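Putative aldehyde dehydrogenase (Burkholderia cenocepacia, PDB 4YWE) probably oxidises an aldehyde with NAD or NADP as electron acceptor, as other members of the aldehyde dehydrogenase family do. Local coordinates at residues A[50-55]-A[222-227]; A[151-156]-A[176-181]; A[228-233]-A[249-254]. All blocks are in the same frame, centred on the assembly; numbering follows the deposited sequence.

Interaction 1: A[50-55]-A[222-227]; sequences DIERAV and ARHPGI
A His-carboxylate hydrogen bond fastens helix 48-63 to the turn that follows helix 214-223: NE2 of His-224 donates to OE1 of Glu-52 over 2.7 Å. The bond is moderately bent, 147° at the hydrogen. OE1 is met from above the plane of its carboxylate, and it sits a little off the plane of the imidazole. Glu-52 reaches the ring because its chain folds at chi2 (67°), which swings the carboxylate from the flank of the helix toward the histidine. The other ring nitrogen works within its own segment, ND1 of His-224 accepting from the backbone N of Gly-226 at 3.0 Å. With both nitrogens bonded, the rotation of the ring is fixed, and ND1 as acceptor is consistent with a neutral ring protonated on NE2.

His-224 opens a type I beta turn that runs to Ile-227, the connection from helix 214-223 into strand 229-233 of the presumed dinucleotide-binding domain. Val-55, one helical turn beyond Ile-51, presses on this turn. Its CG2 stands almost on the ring normal, 3.9 Å from the centroid of the His-224 ring, a CH-pi contact over the face, and the same methyl also meets CG1 of Ile-227 at 3.9 Å. The second branch, CG1 of Val-55, lies 3.6 Å from the carbonyl O of Gly-226, which accepts a hydrogen bond from Arg-59 further along the helix. Ile-51 adds its CG2 beside CD2 of His-224 at 4.0 Å, while its side chain also packs on Ala-220 of helix 214-223.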
loop_
_atom_site.group_PDB
_atom_site.type_symbol
_atom_site.label_atom_id
_atom_site.label_comp_id
_atom_site.label_asym_id
_atom_site.label_seq_id
_atom_site.Cartn_x
_atom_site.Cartn_y
_atom_site.Cartn_z
ATOM N N ASP A 50 -14.212 -34.034 19.969
ATOM C CA ASP A 50 -14.007 -32.729 20.590
ATOM C C ASP A 50 -13.657 -31.677 19.542
ATOM O O ASP A 50 -14.123 -30.539 19.611
ATOM C CB ASP A 50 -12.908 -32.808 21.650
ATOM C CG ASP A 50 -13.198 -33.849 22.712
ATOM O OD1 ASP A 50 -14.377 -34.001 23.093
ATOM O OD2 ASP A 50 -12.247 -34.521 23.162
ATOM N N ILE A 51 -12.834 -32.067 18.572
ATOM C CA ILE A 51 -12.461 -31.180 17.478
ATOM C C ILE A 51 -13.691 -30.858 16.634
ATOM O O ILE A 51 -13.874 -29.720 16.200
ATOM C CB ILE A 51 -11.341 -31.798 16.618
ATOM C CG1 ILE A 51 -10.034 -31.855 17.411
ATOM C CG2 ILE A 51 -11.138 -30.999 15.340
ATOM C CD1 ILE A 51 -9.490 -30.494 17.794
ATOM N N GLU A 52 -14.533 -31.864 16.415
ATOM C CA GLU A 52 -15.760 -31.694 15.642
ATOM C C GLU A 52 -16.656 -30.614 16.244
ATOM O O GLU A 52 -17.191 -29.769 15.527
ATOM C CB GLU A 52 -16.524 -33.017 15.555
ATOM C CG GLU A 52 -17.872 -32.915 14.854
ATOM C CD GLU A 52 -17.742 -32.603 13.377
ATOM O OE1 GLU A 52 -16.753 -33.050 12.757
ATOM O OE2 GLU A 52 -18.627 -31.909 12.833
ATOM N N ARG A 53 -16.808 -30.644 17.563
ATOM C CA ARG A 53 -17.637 -29.668 18.263
ATOM C C ARG A 53 -17.008 -28.278 18.229
ATOM O O ARG A 53 -17.713 -27.272 18.142
ATOM C CB ARG A 53 -17.867 -30.103 19.712
ATOM C CG ARG A 53 -18.514 -31.470 19.849
ATOM C CD ARG A 53 -18.728 -31.846 21.306
ATOM N NE ARG A 53 -19.085 -33.254 21.454
ATOM C CZ ARG A 53 -19.280 -33.858 22.621
ATOM N NH1 ARG A 53 -19.154 -33.176 23.752
ATOM N NH2 ARG A 53 -19.601 -35.144 22.659
ATOM N N ALA A 54 -15.681 -28.231 18.296
ATOM C CA ALA A 54 -14.953 -26.966 18.261
ATOM C C ALA A 54 -15.118 -26.272 16.914
ATOM O O ALA A 54 -15.328 -25.060 16.851
ATOM C CB ALA A 54 -13.480 -27.194 18.560
ATOM N N VAL A 55 -15.021 -27.046 15.838
ATOM C CA VAL A 55 -15.166 -26.506 14.492
ATOM C C VAL A 55 -16.614 -26.096 14.260
ATOM O O VAL A 55 -16.886 -25.066 13.644
ATOM C CB VAL A 55 -14.696 -27.517 13.430
ATOM C CG1 VAL A 55 -14.940 -26.977 12.030
ATOM C CG2 VAL A 55 -13.223 -27.842 13.627
ATOM N N ALA A 222 -6.004 -31.067 11.846
ATOM C CA ALA A 222 -5.374 -30.983 10.533
ATOM C C ALA A 222 -6.157 -31.751 9.468
ATOM O O ALA A 222 -6.097 -31.414 8.285
ATOM C CB ALA A 222 -3.943 -31.496 10.606
ATOM N N ARG A 223 -6.892 -32.776 9.892
ATOM C CA ARG A 223 -7.678 -33.590 8.969
ATOM C C ARG A 223 -9.069 -33.014 8.711
ATOM O O ARG A 223 -9.719 -33.369 7.729
ATOM C CB ARG A 223 -7.827 -35.017 9.499
ATOM C CG ARG A 223 -6.534 -35.801 9.644
ATOM C CD ARG A 223 -6.842 -37.214 10.117
ATOM N NE ARG A 223 -5.670 -37.906 10.642
ATOM C CZ ARG A 223 -4.867 -38.674 9.914
ATOM N NH1 ARG A 223 -5.104 -38.848 8.621
ATOM N NH2 ARG A 223 -3.825 -39.268 10.480
ATOM N N HIS A 224 -9.526 -32.134 9.596
ATOM C CA HIS A 224 -10.913 -31.679 9.558
ATOM C C HIS A 224 -11.200 -30.800 8.344
ATOM O O HIS A 224 -10.510 -29.805 8.115
ATOM C CB HIS A 224 -11.266 -30.926 10.841
ATOM C CG HIS A 224 -12.723 -30.973 11.182
ATOM N ND1 HIS A 224 -13.668 -30.226 10.513
ATOM C CD2 HIS A 224 -13.398 -31.689 12.111
ATOM C CE1 HIS A 224 -14.862 -30.475 11.019
ATOM N NE2 HIS A 224 -14.726 -31.360 11.991
ATOM N N PRO A 225 -12.230 -31.170 7.563
ATOM C CA PRO A 225 -12.629 -30.473 6.334
ATOM C C PRO A 225 -13.358 -29.158 6.593
ATOM O O PRO A 225 -13.577 -28.389 5.657
ATOM C CB PRO A 225 -13.570 -31.475 5.645
ATOM C CG PRO A 225 -13.442 -32.762 6.421
ATOM C CD PRO A 225 -13.059 -32.359 7.802
ATOM N N GLY A 226 -13.731 -28.911 7.846
ATOM C CA GLY A 226 -14.468 -27.712 8.206
ATOM C C GLY A 226 -13.600 -26.518 8.559
ATOM O O GLY A 226 -14.110 -25.455 8.909
ATOM N N ILE A 227 -12.286 -26.698 8.469
ATOM C CA ILE A 227 -11.333 -25.622 8.724
ATOM C C ILE A 227 -10.845 -25.080 7.386
ATOM O O ILE A 227 -10.698 -25.835 6.425
ATOM C CB ILE A 227 -10.172 -26.115 9.615
ATOM C CG1 ILE A 227 -10.708 -26.525 10.987
ATOM C CG2 ILE A 227 -9.098 -25.046 9.771
ATOM C CD1 ILE A 227 -9.654 -27.070 11.920
#

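Interaction 2: A[151-156]-A[176-181]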
loop_
_atom_site.group_PDB
_atom_site.type_symbol
_atom_site.label_atom_id
_atom_site.label_comp_id
_atom_site.label_asym_id
_atom_site.label_seq_id
_atom_site.Cartn_x
_atom_site.Cartn_y
_atom_site.Cartn_z
ATOM N N THR A 151 -10.270 -20.758 11.318
ATOM C CA THR A 151 -8.830 -20.984 11.292
ATOM C C THR A 151 -8.402 -21.951 12.387
ATOM O O THR A 151 -8.837 -21.839 13.531
ATOM C CB THR A 151 -8.043 -19.669 11.451
ATOM O OG1 THR A 151 -8.472 -18.994 12.638
ATOM C CG2 THR A 151 -8.266 -18.765 10.248
ATOM N N GLY A 152 -7.553 -22.906 12.021
ATOM C CA GLY A 152 -7.000 -23.847 12.978
ATOM C C GLY A 152 -5.634 -23.398 13.453
ATOM O O GLY A 152 -4.831 -22.894 12.666
ATOM N N HIS A 153 -5.363 -23.582 14.740
ATOM C CA HIS A 153 -4.122 -23.094 15.326
ATOM C C HIS A 153 -3.412 -24.172 16.136
ATOM O O HIS A 153 -3.938 -24.655 17.139
ATOM C CB HIS A 153 -4.399 -21.874 16.207
ATOM C CG HIS A 153 -5.093 -20.757 15.492
ATOM N ND1 HIS A 153 -4.419 -19.667 14.983
ATOM C CD2 HIS A 153 -6.400 -20.562 15.197
ATOM C CE1 HIS A 153 -5.281 -18.848 14.407
ATOM N NE2 HIS A 153 -6.490 -19.367 14.523
ATOM N N ILE A 154 -2.217 -24.547 15.692
ATOM C CA ILE A 154 -1.384 -25.481 16.436
ATOM C C ILE A 154 -0.322 -24.695 17.195
ATOM O O ILE A 154 0.576 -24.106 16.592
ATOM C CB ILE A 154 -0.744 -26.532 15.514
ATOM C CG1 ILE A 154 -1.806 -27.189 14.631
ATOM C CG2 ILE A 154 -0.002 -27.578 16.336
ATOM C CD1 ILE A 154 -2.865 -27.939 15.404
ATOM N N VAL A 155 -0.435 -24.683 18.517
ATOM C CA VAL A 155 0.450 -23.886 19.357
ATOM C C VAL A 155 1.368 -24.793 20.171
ATOM O O VAL A 155 0.903 -25.725 20.824
ATOM C CB VAL A 155 -0.361 -22.952 20.272
ATOM C CG1 VAL A 155 0.563 -22.087 21.116
ATOM C CG2 VAL A 155 -1.298 -22.087 19.440
ATOM N N PRO A 156 2.682 -24.524 20.125
ATOM C CA PRO A 156 3.662 -25.340 20.848
ATOM C C PRO A 156 3.823 -24.947 22.317
ATOM O O PRO A 156 3.132 -24.052 22.805
ATOM C CB PRO A 156 4.956 -25.090 20.072
ATOM C CG PRO A 156 4.797 -23.719 19.535
ATOM C CD PRO A 156 3.327 -23.518 19.265
ATOM N N ASN A 176 -11.717 -13.992 11.507
ATOM C CA ASN A 176 -11.889 -15.440 11.532
ATOM C C ASN A 176 -12.366 -15.927 12.897
ATOM O O ASN A 176 -12.180 -15.253 13.911
ATOM C CB ASN A 176 -10.577 -16.144 11.171
ATOM C CG ASN A 176 -10.049 -15.736 9.809
ATOM O OD1 ASN A 176 -10.451 -16.286 8.784
ATOM N ND2 ASN A 176 -9.134 -14.773 9.792
ATOM N N ALA A 177 -12.989 -17.101 12.911
ATOM C CA ALA A 177 -13.288 -17.803 14.154
ATOM C C ALA A 177 -12.221 -18.873 14.354
ATOM O O ALA A 177 -11.792 -19.507 13.392
ATOM C CB ALA A 177 -14.678 -18.414 14.117
ATOM N N CYS A 178 -11.792 -19.075 15.595
ATOM C CA CYS A 178 -10.577 -19.846 15.846
ATOM C C CYS A 178 -10.798 -21.171 16.568
ATOM O O CYS A 178 -11.593 -21.263 17.502
ATOM C CB CYS A 178 -9.587 -18.997 16.647
ATOM S SG CYS A 178 -9.186 -17.420 15.869
ATOM N N VAL A 179 -10.078 -22.194 16.116
ATOM C CA VAL A 179 -10.018 -23.478 16.802
ATOM C C VAL A 179 -8.562 -23.743 17.158
ATOM O O VAL A 179 -7.706 -23.816 16.276
ATOM C CB VAL A 179 -10.594 -24.613 15.943
ATOM C CG1 VAL A 179 -10.482 -25.941 16.681
ATOM C CG2 VAL A 179 -12.039 -24.319 15.577
ATOM N N VAL A 180 -8.282 -23.882 18.450
ATOM C CA VAL A 180 -6.905 -23.964 18.921
ATOM C C VAL A 180 -6.586 -25.311 19.560
ATOM O O VAL A 180 -7.297 -25.777 20.450
ATOM C CB VAL A 180 -6.604 -22.827 19.915
ATOM C CG1 VAL A 180 -5.154 -22.885 20.372
ATOM C CG2 VAL A 180 -6.924 -21.476 19.292
ATOM N N LYS A 181 -5.502 -25.929 19.099
ATOM C CA LYS A 181 -4.978 -27.142 19.712
ATOM C C LYS A 181 -3.601 -26.847 20.297
ATOM O O LYS A 181 -2.587 -27.025 19.622
ATOM C CB LYS A 181 -4.898 -28.281 18.692
ATOM C CG LYS A 181 -5.222 -29.664 19.251
ATOM C CD LYS A 181 -4.262 -30.087 20.356
ATOM C CE LYS A 181 -2.843 -30.255 19.834
ATOM N NZ LYS A 181 -1.913 -30.716 20.906
#
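Two parallel strands of a beta-alpha-beta unit, 151-155 and 177-181, lie side by side here, joined in the chain by helix 160-174. Thr-151 N gives to Ala-177 O and Val-179 N to Thr-151 O, both at 2.9 Å; His-153 N then gives to Val-179 O, and Lys-181 N to His-153 O. The pairing fades at Val-155 N, whose bond to Lys-181 O is weak at 3.4 Å.

On the face carrying Thr-151, His-153, Cys-178 and Val-180, the imidazole lies back along its own strand, with CG anti to the carbonyl carbon (chi1 -56°). That brings NE2 of His-153 to OG1 of Thr-151 at 2.8 Å, a hydrogen bond in which either may donate. SG of Cys-178 approaches the ring obliquely, 3.6 Å from NE2 of His-153. The side chains of Thr-151 and Asn-176 cross at about a right angle, CG2 of Thr-151 lying 3.5 Å from CG of Asn-176, whose ND2 is hydrogen-bonded to Phe-476 O. On the face carrying Ile-154 and Lys-181, CD1 of Ile-154 touches CB of Lys-181, whose NZ bonds to Gly-212 O.

Ser-167 of the crossover helix binds ND1 of His-153, so both nitrogens of this buried ring have partners, and its rotation is held by strand and helix together.

Interaction 3: A[228-233]-A[249-254]. With MG (magnesium ion), chain L.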
loop_
_atom_site.group_PDB
_atom_site.type_symbol
_atom_site.label_atom_id
_atom_site.label_comp_id
_atom_site.label_asym_id
_atom_site.label_seq_id
_atom_site.Cartn_x
_atom_site.Cartn_y
_atom_site.Cartn_z
ATOM N N ASP A 228 -10.604 -23.774 7.315
ATOM C CA ASP A 228 -10.282 -23.129 6.046
ATOM C C ASP A 228 -8.814 -22.724 5.936
ATOM O O ASP A 228 -8.317 -22.474 4.840
ATOM C CB ASP A 228 -11.174 -21.904 5.848
ATOM C CG ASP A 228 -12.647 -22.235 5.972
ATOM O OD1 ASP A 228 -13.170 -22.955 5.093
ATOM O OD2 ASP A 228 -13.279 -21.779 6.949
ATOM N N HIS A 229 -8.129 -22.661 7.072
ATOM C CA HIS A 229 -6.721 -22.273 7.104
ATOM C C HIS A 229 -6.081 -22.729 8.408
ATOM O O HIS A 229 -6.710 -22.685 9.465
ATOM C CB HIS A 229 -6.571 -20.758 6.938
ATOM C CG HIS A 229 -5.183 -20.256 7.189
ATOM N ND1 HIS A 229 -4.228 -20.174 6.197
ATOM C CD2 HIS A 229 -4.587 -19.810 8.321
ATOM C CE1 HIS A 229 -3.107 -19.700 6.707
ATOM N NE2 HIS A 229 -3.297 -19.471 7.994
ATOM N N ILE A 230 -4.830 -23.168 8.330
ATOM C CA ILE A 230 -4.134 -23.665 9.509
ATOM C C ILE A 230 -2.857 -22.876 9.763
ATOM O O ILE A 230 -2.049 -22.668 8.856
ATOM C CB ILE A 230 -3.819 -25.168 9.377
ATOM C CG1 ILE A 230 -5.110 -25.973 9.213
ATOM C CG2 ILE A 230 -3.039 -25.657 10.590
ATOM C CD1 ILE A 230 -4.886 -27.464 9.084
ATOM N N SER A 231 -2.685 -22.439 11.005
ATOM C CA SER A 231 -1.454 -21.789 11.431
ATOM C C SER A 231 -0.650 -22.743 12.308
ATOM O O SER A 231 -1.018 -23.004 13.454
ATOM C CB SER A 231 -1.758 -20.494 12.186
ATOM O OG SER A 231 -0.572 -19.911 12.695
ATOM N N PHE A 232 0.444 -23.268 11.765
ATOM C CA PHE A 232 1.245 -24.250 12.485
ATOM C C PHE A 232 2.575 -23.680 12.964
ATOM O O PHE A 232 3.251 -22.948 12.242
ATOM C CB PHE A 232 1.501 -25.483 11.612
ATOM C CG PHE A 232 2.348 -26.533 12.281
ATOM C CD1 PHE A 232 1.762 -27.521 13.056
ATOM C CD2 PHE A 232 3.727 -26.532 12.138
ATOM C CE1 PHE A 232 2.536 -28.486 13.675
ATOM C CE2 PHE A 232 4.506 -27.491 12.755
ATOM C CZ PHE A 232 3.910 -28.473 13.522
ATOM N N THR A 233 2.947 -24.044 14.188
ATOM C CA THR A 233 4.260 -23.725 14.732
ATOM C C THR A 233 4.794 -24.925 15.504
ATOM O O THR A 233 4.235 -25.309 16.531
ATOM C CB THR A 233 4.221 -22.500 15.662
ATOM O OG1 THR A 233 3.723 -21.365 14.944
ATOM C CG2 THR A 233 5.613 -22.193 16.188
ATOM N N ASN A 249 -7.969 -31.784 2.094
ATOM C CA ASN A 249 -9.104 -30.880 1.962
ATOM C C ASN A 249 -8.689 -29.585 1.273
ATOM O O ASN A 249 -9.446 -28.614 1.255
ATOM C CB ASN A 249 -9.709 -30.575 3.334
ATOM C CG ASN A 249 -10.123 -31.828 4.079
ATOM O OD1 ASN A 249 -9.638 -32.099 5.178
ATOM N ND2 ASN A 249 -11.024 -32.601 3.484
ATOM N N HIS A 250 -7.480 -29.585 0.715
ATOM C CA HIS A 250 -6.902 -28.409 0.061
ATOM C C HIS A 250 -6.870 -27.200 0.995
ATOM O O HIS A 250 -7.144 -26.073 0.581
ATOM C CB HIS A 250 -7.673 -28.070 -1.218
ATOM C CG HIS A 250 -7.692 -29.181 -2.220
ATOM N ND1 HIS A 250 -6.628 -29.448 -3.054
ATOM C CD2 HIS A 250 -8.644 -30.098 -2.518
ATOM C CE1 HIS A 250 -6.923 -30.481 -3.824
ATOM N NE2 HIS A 250 -8.140 -30.893 -3.518
ATOM N N VAL A 251 -6.528 -27.445 2.255
ATOM C CA VAL A 251 -6.448 -26.381 3.248
ATOM C C VAL A 251 -5.020 -25.851 3.337
ATOM O O VAL A 251 -4.087 -26.610 3.598
ATOM C CB VAL A 251 -6.936 -26.867 4.623
ATOM C CG1 VAL A 251 -6.695 -25.799 5.685
ATOM C CG2 VAL A 251 -8.407 -27.246 4.557
ATOM N N PRO A 252 -4.850 -24.538 3.120
ATOM C CA PRO A 252 -3.536 -23.893 3.199
ATOM C C PRO A 252 -2.970 -23.914 4.616
ATOM O O PRO A 252 -3.711 -23.712 5.580
ATOM C CB PRO A 252 -3.823 -22.459 2.741
ATOM C CG PRO A 252 -5.266 -22.248 3.053
ATOM C CD PRO A 252 -5.924 -23.575 2.819
ATOM N N VAL A 253 -1.669 -24.162 4.735
ATOM C CA VAL A 253 -1.021 -24.241 6.039
ATOM C C VAL A 253 0.175 -23.303 6.104
ATOM O O VAL A 253 1.043 -23.326 5.231
ATOM C CB VAL A 253 -0.578 -25.684 6.358
ATOM C CG1 VAL A 253 0.116 -25.741 7.712
ATOM C CG2 VAL A 253 -1.763 -26.628 6.327
ATOM N N THR A 254 0.217 -22.475 7.141
ATOM C CA THR A 254 1.390 -21.653 7.406
ATOM C C THR A 254 2.338 -22.427 8.317
ATOM O O THR A 254 1.927 -22.940 9.357
ATOM C CB THR A 254 1.012 -20.310 8.051
ATOM O OG1 THR A 254 0.274 -19.523 7.109
ATOM C CG2 THR A 254 2.261 -19.547 8.470
HETATM MG MG MG L . -8.557 -24.614 -0.116
HETATM O O HOH W 1 -1.001 -17.446 9.193
HETATM O O HOH W 2 -8.749 -22.405 0.568
#
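Strands 229-233 and 253-254 run parallel, Ile-230 beside Val-253 and Ser-231 beside Thr-254, with three backbone bonds between them: Ile-230 N to Pro-252 O, Thr-254 N to Ile-230 O at 2.8 Å, and Phe-232 N to Thr-254 O. The last donor lies in the carbonyl plane of Thr-254.

Ile-230 and Val-253 face helix 236-246, both touching Ala-246. CB of Ile-230 meets CG2 of Val-253 at 4.0 Å, and CG1 of Ile-230 meets CG1 of Val-251 at 3.9 Å, these last two side chains at about a right angle. Phe-232 offers CB to CG1 of Val-253; its ring, with CG anti to the backbone N (chi1 179°), runs on to Thr-238 and Val-242 of the same helix.

On the face that carries Ser-231 and Thr-254, OG1 of Thr-254 comes to the edge of the His-229 ring, 3.4 Å from CE1 of His-229. A water bridges the two groups, 3.3 Å from NE2 of His-229 and 3.2 Å from OG1 of Thr-254. The ring of His-229 is also stacked on that of His-148. Just ahead of the paired residues, CD of Pro-252 rests against the carbonyl O of Asp-228 at 3.3 Å.

His-250, at positive phi, ends helix 236-246 in a Schellman motif. Its carbonyl O binds a magnesium ion at 2.1 Å, with a water as a further ligand, and its ring meets His-461 of the second subunit edge-to-face. Strand, helix and strand form a parallel beta-alpha-beta crossover of the Rossmann-like type found in aldehyde dehydrogenases, leading directly to Glu-256, the predicted active-site residue.

Overall arrangement
Interactions 2 and 3 belong to one mixed sheet: strand 139-155 pairs with 177-182 on one side and with 229-233 on the other, and 229-233 in turn pairs with 253-256. Their centres lie about 10 Å apart, joined by backbone bonds of Gly-152 to His-229 and Ser-231. In interaction 1, centred about 10 Å from interaction 2 and 12 Å from interaction 3, helix 48-63 lies over the face of the sheet that carries Val-179; Val-55 and Ile-227 pack on Val-179 and Gly-152, respectively. Along the chain, interaction 2 is nested inside the loop that interaction 1 closes, and interaction 3 follows. Interactions 2 and 3 each close a beta-alpha-beta unit of the probable cofactor-binding domain, and interaction 1 joins helix 48-63 to the turn leading into the second.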